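Local structure of 4,5-DOPA dioxygenase extradiol (Escherichia coli, 2PW6) at residues 244-255 with 263-271. The protein opens the aromatic ring of DOPA between carbons 4 and 5 in vitro as a metal-dependent extradiol dioxygenase, giving a product that rearranges to betalamic acid. Residues are numbered along the deposited sequence; the frame is centred on the assembly and turned at random.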
loop_
_atom_site.group_PDB
_atom_site.type_symbol
_atom_site.label_atom_id
_atom_site.label_comp_id
_atom_site.label_asym_id
_atom_site.label_seq_id
_atom_site.Cartn_x
_atom_site.Cartn_y
_atom_site.Cartn_z
ATOM N N ALA A 244 -16.480 -20.908 -7.749
ATOM C CA ALA A 244 -17.076 -20.708 -9.073
ATOM C C ALA A 244 -16.873 -21.840 -10.090
ATOM O O ALA A 244 -17.393 -21.769 -11.222
ATOM C CB ALA A 244 -16.580 -19.368 -9.668
ATOM N N TRP A 245 -16.114 -22.868 -9.702
ATOM C CA TRP A 245 -15.870 -24.045 -10.566
ATOM C C TRP A 245 -17.090 -24.968 -10.591
ATOM O O TRP A 245 -17.640 -25.299 -9.534
ATOM C CB TRP A 245 -14.650 -24.813 -10.050
ATOM C CG TRP A 245 -14.153 -25.937 -10.927
ATOM C CD1 TRP A 245 -13.908 -25.890 -12.274
ATOM C CD2 TRP A 245 -13.797 -27.258 -10.498
ATOM N NE1 TRP A 245 -13.445 -27.103 -12.712
ATOM C CE2 TRP A 245 -13.371 -27.966 -11.645
ATOM C CE3 TRP A 245 -13.805 -27.915 -9.256
ATOM C CZ2 TRP A 245 -12.945 -29.313 -11.586
ATOM C CZ3 TRP A 245 -13.396 -29.259 -9.197
ATOM C CH2 TRP A 245 -12.965 -29.939 -10.359
ATOM N N ASP A 246 -17.513 -25.385 -11.782
ATOM C CA ASP A 246 -18.699 -26.273 -11.893
ATOM C C ASP A 246 -18.442 -27.785 -11.647
ATOM O O ASP A 246 -19.401 -28.577 -11.537
ATOM C CB ASP A 246 -19.441 -26.056 -13.233
ATOM C CG ASP A 246 -18.595 -26.415 -14.452
ATOM O OD1 ASP A 246 -17.508 -27.006 -14.276
ATOM O OD2 ASP A 246 -19.013 -26.092 -15.594
ATOM N N GLY A 247 -17.160 -28.169 -11.557
ATOM C CA GLY A 247 -16.759 -29.581 -11.467
ATOM C C GLY A 247 -16.335 -30.204 -12.799
ATOM O O GLY A 247 -15.823 -31.326 -12.832
ATOM N N GLN A 248 -16.511 -29.466 -13.894
ATOM C CA GLN A 248 -16.400 -30.030 -15.233
ATOM C C GLN A 248 -15.361 -29.328 -16.104
ATOM O O GLN A 248 -14.485 -29.973 -16.693
ATOM C CB GLN A 248 -17.774 -29.995 -15.931
ATOM C CG GLN A 248 -18.028 -31.184 -16.849
ATOM C CD GLN A 248 -17.998 -32.528 -16.094
ATOM O OE1 GLN A 248 -18.575 -32.667 -15.005
ATOM N NE2 GLN A 248 -17.320 -33.516 -16.674
ATOM N N GLU A 249 -15.475 -28.009 -16.204
ATOM C CA GLU A 249 -14.595 -27.214 -17.036
ATOM C C GLU A 249 -13.138 -27.424 -16.589
ATOM O O GLU A 249 -12.893 -27.899 -15.476
ATOM C CB GLU A 249 -15.026 -25.738 -16.961
ATOM C CG GLU A 249 -14.829 -25.070 -15.575
ATOM C CD GLU A 249 -15.891 -24.028 -15.227
ATOM O OE1 GLU A 249 -16.192 -23.146 -16.060
ATOM O OE2 GLU A 249 -16.418 -24.095 -14.093
ATOM N N PRO A 250 -12.163 -27.124 -17.463
ATOM C CA PRO A 250 -10.777 -27.265 -16.984
ATOM C C PRO A 250 -10.397 -26.262 -15.894
ATOM O O PRO A 250 -10.976 -25.170 -15.813
ATOM C CB PRO A 250 -9.932 -27.026 -18.242
ATOM C CG PRO A 250 -10.845 -26.284 -19.196
ATOM C CD PRO A 250 -12.242 -26.720 -18.880
ATOM N N ILE A 251 -9.455 -26.665 -15.047
ATOM C CA ILE A 251 -8.740 -25.764 -14.143
ATOM C C ILE A 251 -7.286 -25.746 -14.616
ATOM O O ILE A 251 -6.653 -26.787 -14.740
ATOM C CB ILE A 251 -8.807 -26.222 -12.658
ATOM C CG1 ILE A 251 -10.241 -26.150 -12.126
ATOM C CG2 ILE A 251 -7.867 -25.385 -11.780
ATOM C CD1 ILE A 251 -10.377 -26.523 -10.649
ATOM N N THR A 252 -6.793 -24.541 -14.869
ATOM C CA THR A 252 -5.487 -24.257 -15.451
ATOM C C THR A 252 -4.624 -23.543 -14.408
ATOM O O THR A 252 -5.149 -22.935 -13.464
ATOM C CB THR A 252 -5.671 -23.284 -16.645
ATOM O OG1 THR A 252 -6.603 -23.841 -17.576
ATOM C CG2 THR A 252 -4.360 -22.983 -17.363
ATOM N N ILE A 253 -3.301 -23.631 -14.592
ATOM C CA ILE A 253 -2.325 -22.846 -13.840
ATOM C C ILE A 253 -1.475 -22.066 -14.839
ATOM O O ILE A 253 -0.429 -22.542 -15.253
ATOM C CB ILE A 253 -1.451 -23.723 -12.888
ATOM C CG1 ILE A 253 -2.305 -24.287 -11.745
ATOM C CG2 ILE A 253 -0.272 -22.926 -12.316
ATOM C CD1 ILE A 253 -1.740 -25.549 -11.111
ATOM N N PRO A 254 -1.932 -20.850 -15.217
ATOM C CA PRO A 254 -1.289 -19.968 -16.200
ATOM C C PRO A 254 0.132 -19.537 -15.834
ATOM O O PRO A 254 0.891 -19.139 -16.723
ATOM C CB PRO A 254 -2.197 -18.736 -16.208
ATOM C CG PRO A 254 -2.918 -18.784 -14.946
ATOM C CD PRO A 254 -3.155 -20.226 -14.687
ATOM N N VAL A 255 0.465 -19.592 -14.539
ATOM C CA VAL A 255 1.792 -19.233 -14.058
ATOM C C VAL A 255 1.948 -19.606 -12.575
ATOM O O VAL A 255 0.947 -19.727 -11.857
ATOM C CB VAL A 255 2.121 -17.746 -14.370
ATOM C CG1 VAL A 255 1.511 -16.799 -13.333
ATOM C CG2 VAL A 255 3.638 -17.522 -14.551
ATOM N N LEU A 263 6.964 -16.049 -0.867
ATOM C CA LEU A 263 5.878 -15.433 -1.631
ATOM C C LEU A 263 5.398 -16.339 -2.763
ATOM O O LEU A 263 6.005 -16.369 -3.832
ATOM C CB LEU A 263 6.294 -14.061 -2.156
ATOM C CG LEU A 263 5.198 -13.098 -2.637
ATOM C CD1 LEU A 263 4.123 -12.775 -1.540
ATOM C CD2 LEU A 263 5.863 -11.839 -3.066
ATOM N N SER A 264 4.302 -17.069 -2.550
ATOM C CA SER A 264 3.794 -17.900 -3.653
ATOM C C SER A 264 3.017 -17.146 -4.758
ATOM O O SER A 264 2.163 -16.285 -4.491
ATOM C CB SER A 264 3.030 -19.125 -3.190
ATOM O OG SER A 264 2.608 -19.849 -4.338
HETATM N N MSE A 265 3.365 -17.484 -5.997
HETATM C CA MSE A 265 2.919 -16.741 -7.172
HETATM C C MSE A 265 1.963 -17.601 -7.975
HETATM O O MSE A 265 1.617 -17.279 -9.115
HETATM C CB MSE A 265 4.113 -16.304 -8.041
HETATM C CG MSE A 265 5.006 -15.187 -7.509
HETATM SE SE MSE A 265 4.173 -13.518 -6.826
HETATM C CE MSE A 265 5.269 -12.182 -7.694
ATOM N N LEU A 266 1.542 -18.702 -7.369
ATOM C CA LEU A 266 0.561 -19.587 -7.936
ATOM C C LEU A 266 -0.726 -18.878 -8.401
ATOM O O LEU A 266 -1.537 -18.424 -7.571
ATOM C CB LEU A 266 0.201 -20.667 -6.925
ATOM C CG LEU A 266 -0.809 -21.700 -7.411
ATOM C CD1 LEU A 266 -0.274 -22.484 -8.620
ATOM C CD2 LEU A 266 -1.100 -22.625 -6.309
ATOM N N SER A 267 -0.888 -18.818 -9.727
ATOM C CA SER A 267 -2.107 -18.371 -10.389
ATOM C C SER A 267 -3.004 -19.521 -10.876
ATOM O O SER A 267 -2.518 -20.600 -11.239
ATOM C CB SER A 267 -1.734 -17.446 -11.517
ATOM O OG SER A 267 -0.953 -16.385 -10.980
ATOM N N VAL A 268 -4.322 -19.297 -10.860
ATOM C CA VAL A 268 -5.295 -20.344 -11.168
ATOM C C VAL A 268 -6.365 -19.817 -12.138
ATOM O O VAL A 268 -6.935 -18.747 -11.927
ATOM C CB VAL A 268 -5.937 -20.928 -9.875
ATOM C CG1 VAL A 268 -7.028 -21.986 -10.192
ATOM C CG2 VAL A 268 -4.854 -21.497 -8.943
ATOM N N GLN A 269 -6.604 -20.556 -13.221
ATOM C CA GLN A 269 -7.662 -20.203 -14.174
ATOM C C GLN A 269 -8.785 -21.234 -14.085
ATOM O O GLN A 269 -8.546 -22.437 -14.130
ATOM C CB GLN A 269 -7.133 -20.062 -15.611
ATOM C CG GLN A 269 -8.214 -19.570 -16.595
ATOM C CD GLN A 269 -7.734 -19.380 -18.038
ATOM O OE1 GLN A 269 -6.676 -18.780 -18.300
ATOM N NE2 GLN A 269 -8.540 -19.865 -18.985
ATOM N N ILE A 270 -10.004 -20.759 -13.877
ATOM C CA ILE A 270 -11.171 -21.632 -13.858
ATOM C C ILE A 270 -11.880 -21.432 -15.190
ATOM O O ILE A 270 -12.268 -20.315 -15.531
ATOM C CB ILE A 270 -12.122 -21.302 -12.678
ATOM C CG1 ILE A 270 -11.442 -21.605 -11.325
ATOM C CG2 ILE A 270 -13.482 -21.977 -12.865
ATOM C CD1 ILE A 270 -11.659 -22.977 -10.749
ATOM N N GLY A 271 -12.025 -22.518 -15.941
ATOM C CA GLY A 271 -12.686 -22.490 -17.248
ATOM C C GLY A 271 -11.929 -21.696 -18.291
ATOM O O GLY A 271 -12.554 -21.080 -19.165
#
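T252 and Q269 pair antiparallel through two nearly straight backbone bonds, T252 N to Q269 O and Q269 N to T252 O, both 2.8 Å. G271 N to P250 O continues the register; S267 N to V255 O is a further bond beyond the regular pairing, one residue out of register. The tight part is the face of I251 and I270. There I270 CD1 packs 3.6 Å from W245 CB and also against I251 CG1, while V241 and L242 of helix 236-243 also pack on I270. I251 CD1 sits over the centre of one face of the W245 ring, and G247 N over the other. W245 NE1 donates in the ring plane to E249 O (2.9 Å), which fixes the turn of the ring. E249 folds back with CG wedged between its own N and carbonyl carbon (chi1 67°), so that CG rests 3.7 Å from G271 CA and OE2 takes the D246 N-H; OE1 forms a salt bridge with R163. An alanine in place of E249 would probably leave R163 without this carboxylate and the D246 N-H without its acceptor, and would take away the CG contact on G271. By contrast, D246, Q248 and P250 face solvent. On the other face T252 CB meets Q269 CB at 3.7 Å, and L41 touches Q269. Strand 268-270 lies between 17-21 and 251-252, antiparallel to both, so this contact forms the edge of the mixed sheet, with 251-252 outermost in the chain, in the LigB-type dioxygenase fold.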